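Local coordinates for protein Lysine/ornithine decarboxylase (Selenomonas ruminantium, PDB 5GJO) that decarboxylates both L-lysine and L-ornithine, yielding cadaverine and putrescine, with pyridoxal 5'-phosphate as cofactor, at residues 71-76 with 93-98; 114-119 with 134-139; 120-125 with 168-173. The protein carries 2 engineered substitutions. All blocks are in the same frame, centred on the assembly; numbering follows the deposited sequence.

Contact 1. Residues 71-76 with 93-98. With PLP (pyridoxal-5'-phosphate), chain H.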
loop_
_atom_site.group_PDB
_atom_site.type_symbol
_atom_site.label_atom_id
_atom_site.label_comp_id
_atom_site.label_asym_id
_atom_site.label_seq_id
_atom_site.Cartn_x
_atom_site.Cartn_y
_atom_site.Cartn_z
ATOM N N ASP A 71 -7.860 -4.394 20.522
ATOM C CA ASP A 71 -7.707 -5.579 19.690
ATOM C C ASP A 71 -6.456 -5.331 18.862
ATOM O O ASP A 71 -6.345 -4.322 18.125
ATOM C CB ASP A 71 -8.922 -5.716 18.778
ATOM C CG ASP A 71 -8.610 -6.471 17.483
ATOM O OD1 ASP A 71 -7.727 -7.345 17.471
ATOM O OD2 ASP A 71 -9.217 -6.187 16.450
ATOM N N VAL A 72 -5.479 -6.231 18.971
ATOM C CA VAL A 72 -4.183 -6.132 18.320
ATOM C C VAL A 72 -4.032 -7.293 17.322
ATOM O O VAL A 72 -4.480 -8.406 17.629
ATOM C CB VAL A 72 -2.991 -6.207 19.287
ATOM C CG1 VAL A 72 -3.007 -4.960 20.189
ATOM C CG2 VAL A 72 -3.037 -7.421 20.204
ATOM N N ALA A 73 -3.419 -7.001 16.194
ATOM C CA ALA A 73 -3.257 -7.946 15.063
ATOM C C ALA A 73 -1.875 -8.478 14.903
ATOM O O ALA A 73 -1.692 -9.347 14.037
ATOM C CB ALA A 73 -3.598 -7.225 13.774
ATOM N N SER A 74 -0.891 -7.928 15.612
ATOM C CA SER A 74 0.532 -8.189 15.340
ATOM C C SER A 74 1.385 -7.710 16.520
ATOM O O SER A 74 0.919 -6.957 17.357
ATOM C CB SER A 74 1.057 -7.454 14.071
ATOM O OG SER A 74 1.182 -6.038 14.331
ATOM N N ALA A 75 2.619 -8.235 16.590
ATOM C CA ALA A 75 3.662 -7.691 17.538
ATOM C C ALA A 75 3.797 -6.188 17.495
ATOM O O ALA A 75 3.887 -5.554 18.566
ATOM C CB ALA A 75 5.019 -8.309 17.310
ATOM N N GLY A 76 3.737 -5.631 16.281
ATOM C CA GLY A 76 3.913 -4.167 16.052
ATOM C C GLY A 76 2.870 -3.403 16.815
ATOM O O GLY A 76 3.150 -2.327 17.383
ATOM N N TYR A 93 -5.357 -10.480 21.362
ATOM C CA TYR A 93 -4.623 -10.742 20.133
ATOM C C TYR A 93 -5.587 -11.541 19.254
ATOM O O TYR A 93 -5.639 -12.755 19.312
ATOM C CB TYR A 93 -3.319 -11.483 20.446
ATOM C CG TYR A 93 -2.349 -11.748 19.312
ATOM C CD1 TYR A 93 -2.486 -11.155 18.075
ATOM C CD2 TYR A 93 -1.285 -12.593 19.496
ATOM C CE1 TYR A 93 -1.592 -11.410 17.059
ATOM C CE2 TYR A 93 -0.396 -12.869 18.489
ATOM C CZ TYR A 93 -0.547 -12.270 17.270
ATOM O OH TYR A 93 0.353 -12.542 16.300
ATOM N N ALA A 94 -6.372 -10.809 18.474
ATOM C CA ALA A 94 -7.460 -11.389 17.682
ATOM C C ALA A 94 -7.125 -11.654 16.214
ATOM O O ALA A 94 -8.049 -11.751 15.370
ATOM C CB ALA A 94 -8.652 -10.492 17.749
ATOM N N ASN A 95 -5.882 -11.795 15.908
ATOM C CA ASN A 95 -5.501 -12.382 14.624
ATOM C C ASN A 95 -5.594 -13.889 14.817
ATOM O O ASN A 95 -4.837 -14.447 15.658
ATOM C CB ASN A 95 -4.153 -11.967 14.279
ATOM C CG ASN A 95 -3.787 -12.266 12.835
ATOM O OD1 ASN A 95 -4.228 -13.274 12.258
ATOM N ND2 ASN A 95 -3.031 -11.326 12.210
ATOM N N PRO A 96 -6.510 -14.531 14.084
ATOM C CA PRO A 96 -6.653 -15.970 14.305
ATOM C C PRO A 96 -5.405 -16.763 13.950
ATOM O O PRO A 96 -5.344 -17.900 14.429
ATOM C CB PRO A 96 -7.831 -16.369 13.373
ATOM C CG PRO A 96 -8.531 -15.104 13.101
ATOM C CD PRO A 96 -7.458 -14.056 13.082
ATOM N N VAL A 97 -4.518 -16.277 13.090
ATOM C CA VAL A 97 -3.348 -16.998 12.692
ATOM C C VAL A 97 -2.160 -16.210 13.062
ATOM O O VAL A 97 -1.728 -15.345 12.335
ATOM C CB VAL A 97 -3.345 -17.406 11.218
ATOM C CG1 VAL A 97 -2.085 -18.261 10.911
ATOM C CG2 VAL A 97 -4.628 -18.156 10.891
ATOM N N LYS A 98 -1.532 -16.584 14.164
ATOM C CA LYS A 98 -0.442 -15.767 14.720
ATOM C C LYS A 98 0.934 -16.133 14.218
ATOM O O LYS A 98 1.143 -17.287 13.883
ATOM C CB LYS A 98 -0.525 -15.868 16.215
ATOM C CG LYS A 98 -1.850 -15.350 16.749
ATOM C CD LYS A 98 -2.193 -15.973 18.103
ATOM C CE LYS A 98 -3.677 -15.974 18.385
ATOM N NZ LYS A 98 -4.428 -16.673 17.284
HETATM N N1 PLP H . -11.627 -6.964 14.914
HETATM C C2 PLP H . -11.144 -7.882 14.042
HETATM C C2A PLP H . -10.689 -9.227 14.544
HETATM C C3 PLP H . -11.063 -7.565 12.594
HETATM O O3 PLP H . -10.582 -8.472 11.698
HETATM C C4 PLP H . -11.526 -6.228 12.160
HETATM C C4A PLP H . -11.484 -5.820 10.738
HETATM O O4A PLP H . -10.704 -6.360 9.971
HETATM C C5 PLP H . -12.032 -5.315 13.214
HETATM C C6 PLP H . -12.051 -5.745 14.538
HETATM C C5A PLP H . -12.522 -3.933 12.852
HETATM O O4P PLP H . -13.490 -4.029 11.810
HETATM P P PLP H . -14.356 -2.743 11.377
HETATM O O1P PLP H . -15.142 -2.399 12.619
HETATM O O2P PLP H . -15.197 -3.240 10.226
HETATM O O3P PLP H . -13.316 -1.716 10.993
HETATM O O HOH W 1 0.059 -11.470 13.884
#
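Tyr93 lies against Val72 and Ala73 where two neighbouring parallel strands of the PLP-binding TIM-like barrel, 69-72 and 91-93, run out at the C-terminal, cofactor-bearing end. The phenol leaves its strand with CG anti to the backbone N (chi1 -175°), which carries CD1 to 3.4 Å from Val72 O, close to the ring plane, and brings CE1 alongside the Ala73 peptide. Lys98 CG covers one face of the ring near its rim. Val72 packs by one branch, CG2, 4.1 Å from Tyr93 CB, while its carbonyl accepts a bent bond from Ala94 N (3.2 Å, 136°). Ala73 O is gripped twice: by a water that also binds Tyr93 OH, and by Asn95 ND2 at 3.0 Å, nearly straight (163°) and in the carbonyl plane. Asn95 ND2 also donates to Pro322 O of the second subunit, and OD1 accepts from Val97 N in an Asx turn. An alanine in place of this asparagine would strip Ala73 O and Pro322 O of the second subunit of their amide donor and is likely to let the turn at Val97 relax. At the cofactor, Asp71 forms a salt bridge with Lys52, and Glu256 lies in the same pocket. Asp71 OD1 rests 3.3 Å from Ala94 CB, and OD2 stands 3.0 Å from PLP N1.

Contact 2. Residues 114-119 with 134-139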
loop_
_atom_site.group_PDB
_atom_site.type_symbol
_atom_site.label_atom_id
_atom_site.label_comp_id
_atom_site.label_asym_id
_atom_site.label_seq_id
_atom_site.Cartn_x
_atom_site.Cartn_y
_atom_site.Cartn_z
ATOM N N PHE A 114 -6.858 -14.566 23.333
ATOM C CA PHE A 114 -6.566 -14.900 21.949
ATOM C C PHE A 114 -7.860 -15.322 21.273
ATOM O O PHE A 114 -8.741 -15.793 21.921
ATOM C CB PHE A 114 -5.638 -16.118 21.870
ATOM C CG PHE A 114 -4.241 -15.908 22.392
ATOM C CD1 PHE A 114 -3.652 -14.682 22.393
ATOM C CD2 PHE A 114 -3.504 -16.987 22.832
ATOM C CE1 PHE A 114 -2.379 -14.506 22.853
ATOM C CE2 PHE A 114 -2.229 -16.828 23.290
ATOM C CZ PHE A 114 -1.666 -15.574 23.304
ATOM N N THR A 115 -7.931 -15.131 19.967
ATOM C CA THR A 115 -8.911 -15.863 19.099
ATOM C C THR A 115 -8.237 -16.882 18.261
ATOM O O THR A 115 -7.068 -16.821 18.010
ATOM C CB THR A 115 -9.817 -14.912 18.233
ATOM O OG1 THR A 115 -9.015 -14.364 17.215
ATOM C CG2 THR A 115 -10.358 -13.777 19.079
ATOM N N PHE A 116 -9.020 -17.862 17.828
ATOM C CA PHE A 116 -8.567 -18.852 16.877
ATOM C C PHE A 116 -9.731 -19.471 16.098
ATOM O O PHE A 116 -10.850 -19.417 16.517
ATOM C CB PHE A 116 -7.729 -19.931 17.559
ATOM C CG PHE A 116 -8.525 -20.907 18.364
ATOM C CD1 PHE A 116 -9.276 -20.491 19.436
ATOM C CD2 PHE A 116 -8.503 -22.254 18.058
ATOM C CE1 PHE A 116 -9.991 -21.399 20.186
ATOM C CE2 PHE A 116 -9.223 -23.156 18.790
ATOM C CZ PHE A 116 -9.969 -22.733 19.848
ATOM N N ASP A 117 -9.424 -20.013 14.934
ATOM C CA ASP A 117 -10.428 -20.660 14.110
ATOM C C ASP A 117 -9.979 -21.977 13.486
ATOM O O ASP A 117 -10.625 -22.470 12.606
ATOM C CB ASP A 117 -10.970 -19.705 13.036
ATOM C CG ASP A 117 -9.914 -19.264 12.040
ATOM O OD1 ASP A 117 -8.883 -19.916 11.921
ATOM O OD2 ASP A 117 -10.140 -18.259 11.365
ATOM N N ASP A 118 -8.850 -22.508 13.923
ATOM C CA ASP A 118 -8.309 -23.723 13.308
ATOM C C ASP A 118 -7.615 -24.644 14.303
ATOM O O ASP A 118 -7.014 -24.171 15.238
ATOM C CB ASP A 118 -7.325 -23.359 12.210
ATOM C CG ASP A 118 -7.091 -24.493 11.253
ATOM O OD1 ASP A 118 -7.855 -24.588 10.279
ATOM O OD2 ASP A 118 -6.167 -25.281 11.482
ATOM N N PRO A 119 -7.637 -25.953 14.074
ATOM C CA PRO A 119 -6.876 -26.787 15.041
ATOM C C PRO A 119 -5.388 -26.566 14.984
ATOM O O PRO A 119 -4.711 -26.723 16.001
ATOM C CB PRO A 119 -7.271 -28.220 14.636
ATOM C CG PRO A 119 -7.967 -28.148 13.347
ATOM C CD PRO A 119 -8.456 -26.747 13.112
ATOM N N VAL A 134 -9.026 -18.317 25.471
ATOM C CA VAL A 134 -9.295 -18.381 24.020
ATOM C C VAL A 134 -10.763 -18.311 23.700
ATOM O O VAL A 134 -11.642 -18.834 24.409
ATOM C CB VAL A 134 -8.660 -19.612 23.320
ATOM C CG1 VAL A 134 -7.197 -19.620 23.487
ATOM C CG2 VAL A 134 -9.304 -20.938 23.844
ATOM N N LEU A 135 -11.094 -17.527 22.645
ATOM C CA LEU A 135 -12.410 -17.489 22.077
ATOM C C LEU A 135 -12.296 -18.087 20.674
ATOM O O LEU A 135 -11.465 -17.692 19.853
ATOM C CB LEU A 135 -12.975 -16.072 21.953
ATOM C CG LEU A 135 -13.081 -15.257 23.251
ATOM C CD1 LEU A 135 -11.710 -14.915 23.724
ATOM C CD2 LEU A 135 -13.732 -13.925 22.906
ATOM N N VAL A 136 -13.199 -19.009 20.361
ATOM C CA VAL A 136 -13.179 -19.622 19.077
ATOM C C VAL A 136 -14.039 -18.728 18.163
ATOM O O VAL A 136 -15.096 -18.316 18.556
ATOM C CB VAL A 136 -13.718 -21.072 19.054
ATOM C CG1 VAL A 136 -15.136 -21.191 19.469
ATOM C CG2 VAL A 136 -13.518 -21.688 17.659
ATOM N N ARG A 137 -13.516 -18.483 16.959
ATOM C CA ARG A 137 -14.215 -17.591 16.008
ATOM C C ARG A 137 -14.991 -18.485 15.057
ATOM O O ARG A 137 -14.358 -19.343 14.363
ATOM C CB ARG A 137 -13.204 -16.847 15.182
ATOM C CG ARG A 137 -13.875 -15.824 14.254
ATOM C CD ARG A 137 -12.807 -14.962 13.639
ATOM N NE ARG A 137 -13.303 -14.148 12.546
ATOM C CZ ARG A 137 -12.551 -13.202 11.967
ATOM N NH1 ARG A 137 -11.389 -12.815 12.496
ATOM N NH2 ARG A 137 -13.032 -12.549 10.885
ATOM N N ILE A 138 -16.267 -18.249 14.991
ATOM C CA ILE A 138 -17.171 -18.947 14.069
ATOM C C ILE A 138 -17.422 -18.123 12.796
ATOM O O ILE A 138 -17.522 -16.892 12.843
ATOM C CB ILE A 138 -18.536 -19.291 14.708
ATOM C CG1 ILE A 138 -19.287 -18.081 15.295
ATOM C CG2 ILE A 138 -18.332 -20.370 15.775
ATOM C CD1 ILE A 138 -20.704 -18.323 15.744
ATOM N N ALA A 139 -17.570 -18.846 11.707
ATOM C CA ALA A 139 -17.952 -18.298 10.434
ATOM C C ALA A 139 -19.454 -18.021 10.441
ATOM O O ALA A 139 -20.252 -18.890 10.746
ATOM C CB ALA A 139 -17.518 -19.258 9.308
HETATM O O HOH W 2 -10.574 -12.828 15.281
#
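Three backbone hydrogen bonds zip the parallel strands, Phe114 facing Val134, Thr115 Leu135 and Phe116 Val136: Leu135 N to Phe114 O (3.0 Å), Phe116 N to Leu135 O (3.2 Å) and Arg137 N to Phe116 O (2.9 Å). CA-H groups of Val134, Thr115 and Val136 add weaker contacts to the same three carbonyls. The axes of 114-116 and 134-137 differ in direction by 30°, and strands 113-116 and 133-137, with helix 122-128 between them, make a beta-alpha-beta unit of the TIM-like barrel. Apolar contacts gather on the face bearing Phe114, Phe116, Val134 and Val136, which helices 122-128 and 160-169 cover. Here chi1 of 75° puts CG of Phe116 between its own N and carbonyl carbon and swings the ring over the neighbouring strand, where CE1 meets Val134 CG2 at 3.8 Å and Val136 CB at 3.9 Å. The polar contacts are made by Thr115, Arg137 and Asp117. Arg137, extended from CG to NE, reaches toward the cofactor; its NH2 binds Leu149 O, and its NH1 donates to a water shared with Thr115 OG1. Asp117, whose CB lies 4.2 Å from Arg137 CB, uses its carboxylate on Gly154 N and on Lys276 NZ of the second subunit.

Contact 3. Residues 120-125 with 168-173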
loop_
_atom_site.group_PDB
_atom_site.type_symbol
_atom_site.label_atom_id
_atom_site.label_comp_id
_atom_site.label_asym_id
_atom_site.label_seq_id
_atom_site.Cartn_x
_atom_site.Cartn_y
_atom_site.Cartn_z
ATOM N N SER A 120 -4.852 -26.103 13.842
ATOM C CA SER A 120 -3.431 -25.867 13.729
ATOM C C SER A 120 -2.893 -24.700 14.588
ATOM O O SER A 120 -1.716 -24.532 14.755
ATOM C CB SER A 120 -3.062 -25.690 12.289
ATOM O OG SER A 120 -3.437 -24.426 11.703
ATOM N N GLU A 121 -3.801 -23.880 15.101
ATOM C CA GLU A 121 -3.459 -22.742 15.960
ATOM C C GLU A 121 -3.250 -23.099 17.435
ATOM O O GLU A 121 -2.636 -22.372 18.180
ATOM C CB GLU A 121 -4.547 -21.683 15.865
ATOM C CG GLU A 121 -4.139 -20.303 16.384
ATOM C CD GLU A 121 -3.124 -19.585 15.514
ATOM O OE1 GLU A 121 -2.765 -20.124 14.462
ATOM O OE2 GLU A 121 -2.694 -18.490 15.892
ATOM N N ILE A 122 -3.806 -24.227 17.841
ATOM C CA ILE A 122 -3.914 -24.544 19.269
ATOM C C ILE A 122 -2.527 -24.762 19.855
ATOM O O ILE A 122 -2.157 -24.160 20.902
ATOM C CB ILE A 122 -4.796 -25.773 19.467
ATOM C CG1 ILE A 122 -6.243 -25.468 19.120
ATOM C CG2 ILE A 122 -4.681 -26.292 20.954
ATOM C CD1 ILE A 122 -7.182 -26.671 19.125
ATOM N N ASP A 123 -1.734 -25.641 19.240
ATOM C CA ASP A 123 -0.400 -25.907 19.832
ATOM C C ASP A 123 0.527 -24.694 19.905
ATOM O O ASP A 123 1.247 -24.530 20.900
ATOM C CB ASP A 123 0.312 -27.080 19.176
ATOM C CG ASP A 123 -0.374 -28.446 19.530
ATOM O OD1 ASP A 123 -1.294 -28.485 20.403
ATOM O OD2 ASP A 123 -0.013 -29.476 18.880
ATOM N N LYS A 124 0.508 -23.832 18.895
ATOM C CA LYS A 124 1.247 -22.563 18.883
ATOM C C LYS A 124 0.836 -21.726 20.104
ATOM O O LYS A 124 1.724 -21.189 20.789
ATOM C CB LYS A 124 0.937 -21.714 17.590
ATOM C CG LYS A 124 1.462 -22.245 16.292
ATOM C CD LYS A 124 0.727 -21.671 15.018
ATOM C CE LYS A 124 0.772 -20.195 14.937
ATOM N NZ LYS A 124 0.066 -19.647 13.709
ATOM N N MET A 125 -0.472 -21.574 20.356
ATOM C CA MET A 125 -0.978 -20.741 21.446
ATOM C C MET A 125 -0.609 -21.355 22.838
ATOM O O MET A 125 -0.167 -20.656 23.776
ATOM C CB MET A 125 -2.461 -20.577 21.382
ATOM C CG MET A 125 -2.954 -19.690 20.197
ATOM S SD MET A 125 -4.682 -19.330 20.276
ATOM C CE MET A 125 -5.422 -20.948 20.041
ATOM N N GLN A 168 -8.932 -26.656 25.371
ATOM C CA GLN A 168 -9.000 -27.074 26.806
ATOM C C GLN A 168 -8.079 -28.262 27.084
ATOM O O GLN A 168 -7.260 -28.247 28.018
ATOM C CB GLN A 168 -10.417 -27.366 27.251
ATOM C CG GLN A 168 -10.605 -27.630 28.781
ATOM C CD GLN A 168 -12.020 -27.925 29.166
ATOM O OE1 GLN A 168 -12.519 -29.049 28.951
ATOM N NE2 GLN A 168 -12.684 -26.975 29.715
ATOM N N ASP A 169 -8.154 -29.278 26.248
ATOM C CA ASP A 169 -7.200 -30.404 26.372
ATOM C C ASP A 169 -5.738 -30.003 26.328
ATOM O O ASP A 169 -4.902 -30.660 26.975
ATOM C CB ASP A 169 -7.507 -31.500 25.315
ATOM C CG ASP A 169 -8.821 -32.229 25.589
ATOM O OD1 ASP A 169 -9.445 -32.065 26.672
ATOM O OD2 ASP A 169 -9.285 -32.940 24.692
ATOM N N ALA A 170 -5.382 -28.973 25.549
ATOM C CA ALA A 170 -4.050 -28.497 25.535
ATOM C C ALA A 170 -3.690 -27.480 26.659
ATOM O O ALA A 170 -2.627 -26.875 26.586
ATOM C CB ALA A 170 -3.688 -27.940 24.164
ATOM N N GLY A 171 -4.586 -27.245 27.596
ATOM C CA GLY A 171 -4.327 -26.415 28.782
ATOM C C GLY A 171 -4.685 -24.961 28.620
ATOM O O GLY A 171 -4.447 -24.146 29.511
ATOM N N LEU A 172 -5.335 -24.643 27.510
ATOM C CA LEU A 172 -5.912 -23.286 27.340
ATOM C C LEU A 172 -7.207 -23.170 28.037
ATOM O O LEU A 172 -7.880 -24.172 28.299
ATOM C CB LEU A 172 -6.036 -22.955 25.818
ATOM C CG LEU A 172 -4.679 -23.016 25.058
ATOM C CD1 LEU A 172 -4.873 -23.046 23.551
ATOM C CD2 LEU A 172 -3.791 -21.821 25.411
ATOM N N HIS A 173 -7.657 -21.938 28.323
ATOM C CA HIS A 173 -8.883 -21.769 28.957
ATOM C C HIS A 173 -9.967 -21.506 27.898
ATOM O O HIS A 173 -9.909 -20.466 27.238
ATOM C CB HIS A 173 -8.852 -20.637 29.976
ATOM C CG HIS A 173 -10.196 -20.340 30.571
ATOM N ND1 HIS A 173 -10.643 -19.067 30.816
ATOM C CD2 HIS A 173 -11.134 -21.157 31.084
ATOM C CE1 HIS A 173 -11.848 -19.110 31.336
ATOM N NE2 HIS A 173 -12.168 -20.370 31.514
#
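Leu172 is the main bump of this contact, its isobutyl group entering a shallow hollow on helix 122-128 formed by Ile122, Met125 and the backbone between them. With CG anti to its carbonyl carbon (chi1 -58°), the fork faces the helix and its two methyls divide the surface. CD1 settles over the Ile122-Met125 turn, 4.0 Å from Ile122 O and 4.1 Å from Met125 CB, and Met125 CE comes equally near because the thioether chain bends at chi3 (-66°). CD2 lies farther along, against the Met125 carbonyl group. The Met125 and Leu172 side chains meet at about a right angle. A smaller bump sits beside the first: Ala170 CB meets Ile122 CG2 at 3.7 Å, and the Ile122 methyl also borders Leu172 CD1 at 4.2 Å, filling the notch between the two. No hydrogen bond crosses the interface, so its fit rests on aliphatic shape. Behind the hollow, Ile122 and Met125 pack on Phe116, and Val134 touches both Met125 and Leu172. The two bumps are placed by a turn of the chain at the end of helix 160-169: Gly171, with phi of 92°, is the C-prime residue of a Schellman motif in which Leu172 N bonds back to Ala167 O and Gly171 N to Gln168 O. Such packing of an outer helix against the turn that leads the next helix into its strand belongs to the alpha/beta barrel.

In the fold
From the N terminus, contact 1 comes first: it closes the excursion from strand 69-72 through helix 75-83 to the loop after strand 91-93, and ends before the others begin. Contact 2 then closes the beta-alpha-beta unit of strands 113-116 and 133-137. Contact 3 starts on helix 122-128, inside that unit, and finishes beyond it at 168-173, so contacts 2 and 3 cross; Phe116 against Met125 and the Val134 N to His173 O bond tie them together. Lys98 draws in contact 1, its NZ reaching Thr115 O and Glu121 OE2. Barrel wall, outer helices and cofactor end are thus joined, and all three contacts touch the second subunit.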